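Local structure of sgbp-b (Bacteroides uniformis, 7K44) at residues Asn148-Val162 with Pro181-Met195. The protein probably binds xyloglucan at the cell surface, as a surface glycan-binding protein of a xyloglucan utilization locus in a human gut commensal. Numbering follows the deposited sequence.
Sequences NFMDIVSITMGNRSV and PRAPQGTCSLAITTM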
loop_
_atom_site.group_PDB
_atom_site.type_symbol
_atom_site.label_atom_id
_atom_site.label_comp_id
_atom_site.label_asym_id
_atom_site.label_seq_id
_atom_site.Cartn_x
_atom_site.Cartn_y
_atom_site.Cartn_z
ATOM N N ASN A 148 -2.946 14.426 -2.951
ATOM C CA ASN A 148 -2.537 15.678 -2.311
ATOM C C ASN A 148 -1.445 15.490 -1.257
ATOM O O ASN A 148 -1.511 16.037 -0.153
ATOM C CB ASN A 148 -3.741 16.453 -1.783
ATOM C CG ASN A 148 -4.682 16.824 -2.894
ATOM O OD1 ASN A 148 -4.301 17.554 -3.809
ATOM N ND2 ASN A 148 -5.887 16.280 -2.864
ATOM N N PHE A 149 -0.411 14.730 -1.625
ATOM C CA PHE A 149 0.745 14.474 -0.772
ATOM C C PHE A 149 1.822 15.568 -0.854
ATOM O O PHE A 149 2.969 15.337 -0.456
ATOM C CB PHE A 149 1.366 13.112 -1.115
ATOM C CG PHE A 149 0.517 11.915 -0.737
ATOM C CD1 PHE A 149 -0.478 12.001 0.223
ATOM C CD2 PHE A 149 0.740 10.689 -1.354
ATOM C CE1 PHE A 149 -1.240 10.887 0.561
ATOM C CE2 PHE A 149 -0.011 9.566 -1.019
ATOM C CZ PHE A 149 -1.003 9.662 -0.061
ATOM N N MET A 150 1.489 16.746 -1.360
ATOM C CA MET A 150 2.443 17.841 -1.444
ATOM C C MET A 150 2.746 18.404 -0.058
ATOM O O MET A 150 1.893 18.417 0.831
ATOM C CB MET A 150 1.809 18.958 -2.264
ATOM C CG MET A 150 0.379 19.240 -1.784
ATOM S SD MET A 150 -0.790 19.766 -3.030
ATOM C CE MET A 150 -0.950 18.291 -4.013
ATOM N N ASP A 151 3.974 18.892 0.119
ATOM C CA ASP A 151 4.386 19.603 1.333
ATOM C C ASP A 151 4.174 18.750 2.584
ATOM O O ASP A 151 3.486 19.137 3.531
ATOM C CB ASP A 151 3.690 20.963 1.454
ATOM C CG ASP A 151 3.915 21.837 0.246
ATOM O OD1 ASP A 151 5.052 21.854 -0.274
ATOM O OD2 ASP A 151 2.953 22.497 -0.189
ATOM N N ILE A 152 4.803 17.578 2.574
ATOM C CA ILE A 152 4.669 16.654 3.692
ATOM C C ILE A 152 5.362 17.216 4.924
ATOM O O ILE A 152 6.500 17.708 4.854
ATOM C CB ILE A 152 5.223 15.273 3.323
ATOM C CG1 ILE A 152 4.269 14.567 2.371
ATOM C CG2 ILE A 152 5.434 14.420 4.581
ATOM C CD1 ILE A 152 4.752 13.225 1.940
ATOM N N VAL A 153 4.681 17.135 6.061
ATOM C CA VAL A 153 5.236 17.530 7.344
ATOM C C VAL A 153 5.674 16.322 8.161
ATOM O O VAL A 153 6.727 16.350 8.800
ATOM C CB VAL A 153 4.207 18.386 8.114
ATOM C CG1 VAL A 153 4.675 18.647 9.530
ATOM C CG2 VAL A 153 3.967 19.697 7.379
ATOM N N SER A 154 4.881 15.253 8.156
ATOM C CA SER A 154 5.216 14.102 8.978
ATOM C C SER A 154 4.441 12.897 8.480
ATOM O O SER A 154 3.387 13.024 7.854
ATOM C CB SER A 154 4.889 14.350 10.455
ATOM O OG SER A 154 3.494 14.555 10.636
ATOM N N ILE A 155 4.998 11.718 8.763
ATOM C CA ILE A 155 4.293 10.451 8.630
ATOM C C ILE A 155 4.453 9.725 9.956
ATOM O O ILE A 155 5.581 9.480 10.403
ATOM C CB ILE A 155 4.833 9.608 7.464
ATOM C CG1 ILE A 155 4.786 10.414 6.164
ATOM C CG2 ILE A 155 4.024 8.315 7.335
ATOM C CD1 ILE A 155 5.289 9.670 4.953
ATOM N N THR A 156 3.331 9.410 10.599
ATOM C CA THR A 156 3.347 8.917 11.965
ATOM C C THR A 156 2.471 7.676 12.097
ATOM O O THR A 156 1.562 7.427 11.296
ATOM C CB THR A 156 2.867 9.990 12.950
ATOM O OG1 THR A 156 1.512 10.342 12.644
ATOM C CG2 THR A 156 3.738 11.240 12.836
ATOM N N MET A 157 2.757 6.910 13.145
ATOM C CA MET A 157 2.005 5.692 13.450
ATOM C C MET A 157 2.102 5.506 14.960
ATOM O O MET A 157 3.139 5.074 15.467
ATOM C CB MET A 157 2.589 4.500 12.706
ATOM C CG MET A 157 4.100 4.553 12.581
ATOM S SD MET A 157 4.765 3.355 11.418
ATOM C CE MET A 157 4.049 3.902 9.878
ATOM N N GLY A 158 1.031 5.838 15.666
ATOM C CA GLY A 158 1.123 5.791 17.117
ATOM C C GLY A 158 2.172 6.783 17.588
ATOM O O GLY A 158 2.186 7.948 17.178
ATOM N N ASN A 159 3.087 6.317 18.438
ATOM C CA ASN A 159 4.164 7.156 18.944
ATOM C C ASN A 159 5.450 7.038 18.127
ATOM O O ASN A 159 6.528 7.365 18.634
ATOM C CB ASN A 159 4.428 6.845 20.417
ATOM C CG ASN A 159 4.955 5.444 20.621
ATOM O OD1 ASN A 159 4.741 4.560 19.789
ATOM N ND2 ASN A 159 5.654 5.230 21.731
ATOM N N ARG A 160 5.367 6.590 16.877
ATOM C CA ARG A 160 6.519 6.501 15.988
ATOM C C ARG A 160 6.373 7.502 14.852
ATOM O O ARG A 160 5.266 7.758 14.378
ATOM C CB ARG A 160 6.639 5.103 15.373
ATOM C CG ARG A 160 6.641 3.964 16.370
ATOM C CD ARG A 160 8.014 3.783 17.019
ATOM N NE ARG A 160 7.958 2.717 18.013
ATOM C CZ ARG A 160 7.811 2.921 19.316
ATOM N NH1 ARG A 160 7.727 4.158 19.787
ATOM N NH2 ARG A 160 7.752 1.889 20.148
ATOM N N SER A 161 7.500 8.045 14.392
ATOM C CA SER A 161 7.502 8.998 13.288
ATOM C C SER A 161 8.547 8.590 12.260
ATOM O O SER A 161 9.659 8.193 12.614
ATOM C CB SER A 161 7.782 10.430 13.782
ATOM O OG SER A 161 7.503 11.397 12.778
ATOM N N VAL A 162 8.184 8.707 10.988
ATOM C CA VAL A 162 9.013 8.237 9.886
ATOM C C VAL A 162 10.171 9.201 9.652
ATOM O O VAL A 162 10.005 10.428 9.696
ATOM C CB VAL A 162 8.140 8.104 8.627
ATOM C CG1 VAL A 162 8.986 7.926 7.380
ATOM C CG2 VAL A 162 7.142 6.963 8.793
ATOM N N PRO A 181 9.734 2.526 10.258
ATOM C CA PRO A 181 10.583 2.689 11.444
ATOM C C PRO A 181 10.361 1.578 12.461
ATOM O O PRO A 181 9.710 0.571 12.160
ATOM C CB PRO A 181 10.127 4.041 12.001
ATOM C CG PRO A 181 8.686 4.128 11.603
ATOM C CD PRO A 181 8.582 3.449 10.262
ATOM N N ARG A 182 10.903 1.754 13.667
ATOM C CA ARG A 182 10.621 0.840 14.765
ATOM C C ARG A 182 9.117 0.668 14.927
ATOM O O ARG A 182 8.353 1.626 14.798
ATOM C CB ARG A 182 11.199 1.410 16.060
ATOM C CG ARG A 182 11.252 0.415 17.200
ATOM C CD ARG A 182 12.360 0.777 18.169
ATOM N NE ARG A 182 11.876 1.671 19.217
ATOM C CZ ARG A 182 12.029 2.992 19.204
ATOM N NH1 ARG A 182 12.656 3.580 18.190
ATOM N NH2 ARG A 182 11.557 3.728 20.203
ATOM N N ALA A 183 8.709 -0.560 15.220
ATOM C CA ALA A 183 7.298 -0.909 15.238
ATOM C C ALA A 183 6.552 -0.135 16.324
ATOM O O ALA A 183 7.083 0.074 17.421
ATOM C CB ALA A 183 7.148 -2.408 15.505
ATOM N N PRO A 184 5.319 0.289 16.058
ATOM C CA PRO A 184 4.444 0.797 17.123
ATOM C C PRO A 184 4.182 -0.272 18.176
ATOM O O PRO A 184 4.440 -1.457 17.980
ATOM C CB PRO A 184 3.143 1.122 16.378
ATOM C CG PRO A 184 3.515 1.200 14.935
ATOM C CD PRO A 184 4.660 0.272 14.743
ATOM N N GLN A 185 3.626 0.166 19.308
ATOM C CA GLN A 185 3.342 -0.736 20.422
ATOM C C GLN A 185 2.048 -1.525 20.242
ATOM O O GLN A 185 1.841 -2.519 20.951
ATOM C CB GLN A 185 3.282 0.052 21.733
ATOM N N GLY A 186 1.186 -1.111 19.323
ATOM C CA GLY A 186 -0.078 -1.782 19.102
ATOM C C GLY A 186 -0.920 -1.015 18.099
ATOM O O GLY A 186 -0.440 -0.080 17.445
ATOM N N THR A 187 -2.188 -1.425 17.993
ATOM C CA THR A 187 -3.094 -0.827 17.018
ATOM C C THR A 187 -3.099 0.689 17.164
ATOM O O THR A 187 -3.248 1.218 18.269
ATOM C CB THR A 187 -4.521 -1.365 17.201
ATOM O OG1 THR A 187 -4.519 -2.793 17.073
ATOM C CG2 THR A 187 -5.460 -0.770 16.143
ATOM N N CYS A 188 -2.926 1.385 16.047
ATOM C CA CYS A 188 -2.893 2.841 16.071
ATOM C C CYS A 188 -3.384 3.346 14.721
ATOM O O CYS A 188 -3.942 2.591 13.919
ATOM C CB CYS A 188 -1.464 3.325 16.346
ATOM S SG CYS A 188 -0.251 2.637 15.163
ATOM N N SER A 189 -3.188 4.639 14.469
ATOM C CA SER A 189 -3.513 5.246 13.189
ATOM C C SER A 189 -2.219 5.559 12.452
ATOM O O SER A 189 -1.276 6.088 13.049
ATOM C CB SER A 189 -4.304 6.546 13.378
ATOM O OG SER A 189 -5.649 6.277 13.747
ATOM N N LEU A 190 -2.173 5.199 11.176
ATOM C CA LEU A 190 -1.182 5.745 10.263
ATOM C C LEU A 190 -1.668 7.114 9.812
ATOM O O LEU A 190 -2.816 7.261 9.392
ATOM C CB LEU A 190 -1.055 4.828 9.048
ATOM C CG LEU A 190 -0.236 5.361 7.873
ATOM C CD1 LEU A 190 1.222 5.485 8.271
ATOM C CD2 LEU A 190 -0.409 4.462 6.640
ATOM N N ALA A 191 -0.807 8.122 9.916
ATOM C CA ALA A 191 -1.209 9.489 9.601
ATOM C C ALA A 191 -0.152 10.136 8.726
ATOM O O ALA A 191 1.038 10.106 9.060
ATOM C CB ALA A 191 -1.400 10.309 10.878
ATOM N N ILE A 192 -0.586 10.713 7.611
ATOM C CA ILE A 192 0.265 11.548 6.775
ATOM C C ILE A 192 -0.217 12.981 6.944
ATOM O O ILE A 192 -1.388 13.282 6.685
ATOM C CB ILE A 192 0.210 11.135 5.300
ATOM C CG1 ILE A 192 0.733 9.709 5.113
ATOM C CG2 ILE A 192 1.016 12.128 4.458
ATOM C CD1 ILE A 192 0.561 9.211 3.681
ATOM N N THR A 193 0.669 13.851 7.398
ATOM C CA THR A 193 0.338 15.248 7.626
ATOM C C THR A 193 1.098 16.094 6.620
ATOM O O THR A 193 2.318 15.949 6.474
ATOM C CB THR A 193 0.695 15.668 9.051
ATOM O OG1 THR A 193 -0.105 14.932 9.985
ATOM C CG2 THR A 193 0.429 17.159 9.253
ATOM N N THR A 194 0.377 16.959 5.923
ATOM C CA THR A 194 0.958 17.938 5.021
ATOM C C THR A 194 0.594 19.323 5.537
ATOM O O THR A 194 -0.168 19.473 6.495
ATOM C CB THR A 194 0.403 17.763 3.608
ATOM O OG1 THR A 194 -0.993 18.066 3.612
ATOM C CG2 THR A 194 0.590 16.339 3.100
ATOM N N MET A 195 1.120 20.347 4.862
ATOM C CA MET A 195 0.696 21.710 5.169
ATOM C C MET A 195 -0.799 21.908 4.949
ATOM O O MET A 195 -1.383 22.830 5.531
ATOM C CB MET A 195 1.523 22.713 4.360
ATOM C CG MET A 195 2.990 22.738 4.762
ATOM S SD MET A 195 3.219 23.220 6.478
ATOM C CE MET A 195 2.787 24.961 6.409
HETATM O O HOH W 1 -2.413 18.296 1.226
HETATM O O HOH W 2 1.458 12.685 10.631
HETATM O O HOH W 3 -0.520 8.703 13.608
HETATM O O HOH W 4 -2.086 6.553 16.559
#
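R160 and R182 meet through their flat guanidinium groups at one end of an antiparallel strand pair, 152-157 with 188-194, in the IPT/TIG domain, an immunoglobulin-like beta-sandwich. The strand pair illustrates how a sheet sorts its side chains. One face carries I155, M157, L190 and I192, with M157 reaching F178 of the facing sheet; the other carries S154, T156, A191 and T193. On the apolar face M157, in the conformer described, one of two, meets P181, P184, C188 and L190. In that conformer its CG is wedged between backbone N and carbonyl carbon (chi1 36°), and a bend at chi3 brings CE to 3.6 Å from L190 CD1, the two side chains running alongside each other, while SD rests 4.0 Å from P181 CD. Farther along, F149 and I192 cross nearly at right angles. The polar face is knitted by water: one molecule joins the hydroxyls of S154 and T193, the latter also bonded to T198, and another links T156 OG1 to S189 O.

The side chain of R160 bends at chi2 (-80°), so that NE reaches the peptide oxygen of A183, 2.8 Å from NE to O, from above the carbonyl plane; a weak bond from NH2 joins the same oxygen. R182 lies over one face of this guanidinium, the planes 24° apart and the centres 4.2 Å from each other, a stack of like charges whose cost the A183 oxygen probably eases. A leucine in place of R160 would probably leave that oxygen without its NE donor and R182 without the flat surface it stacks on. At the far end a classic beta bulge sets V153 and S154 both opposite T193, whose O accepts from V153 N at 2.7 Å and from S154 N at 3.1 Å.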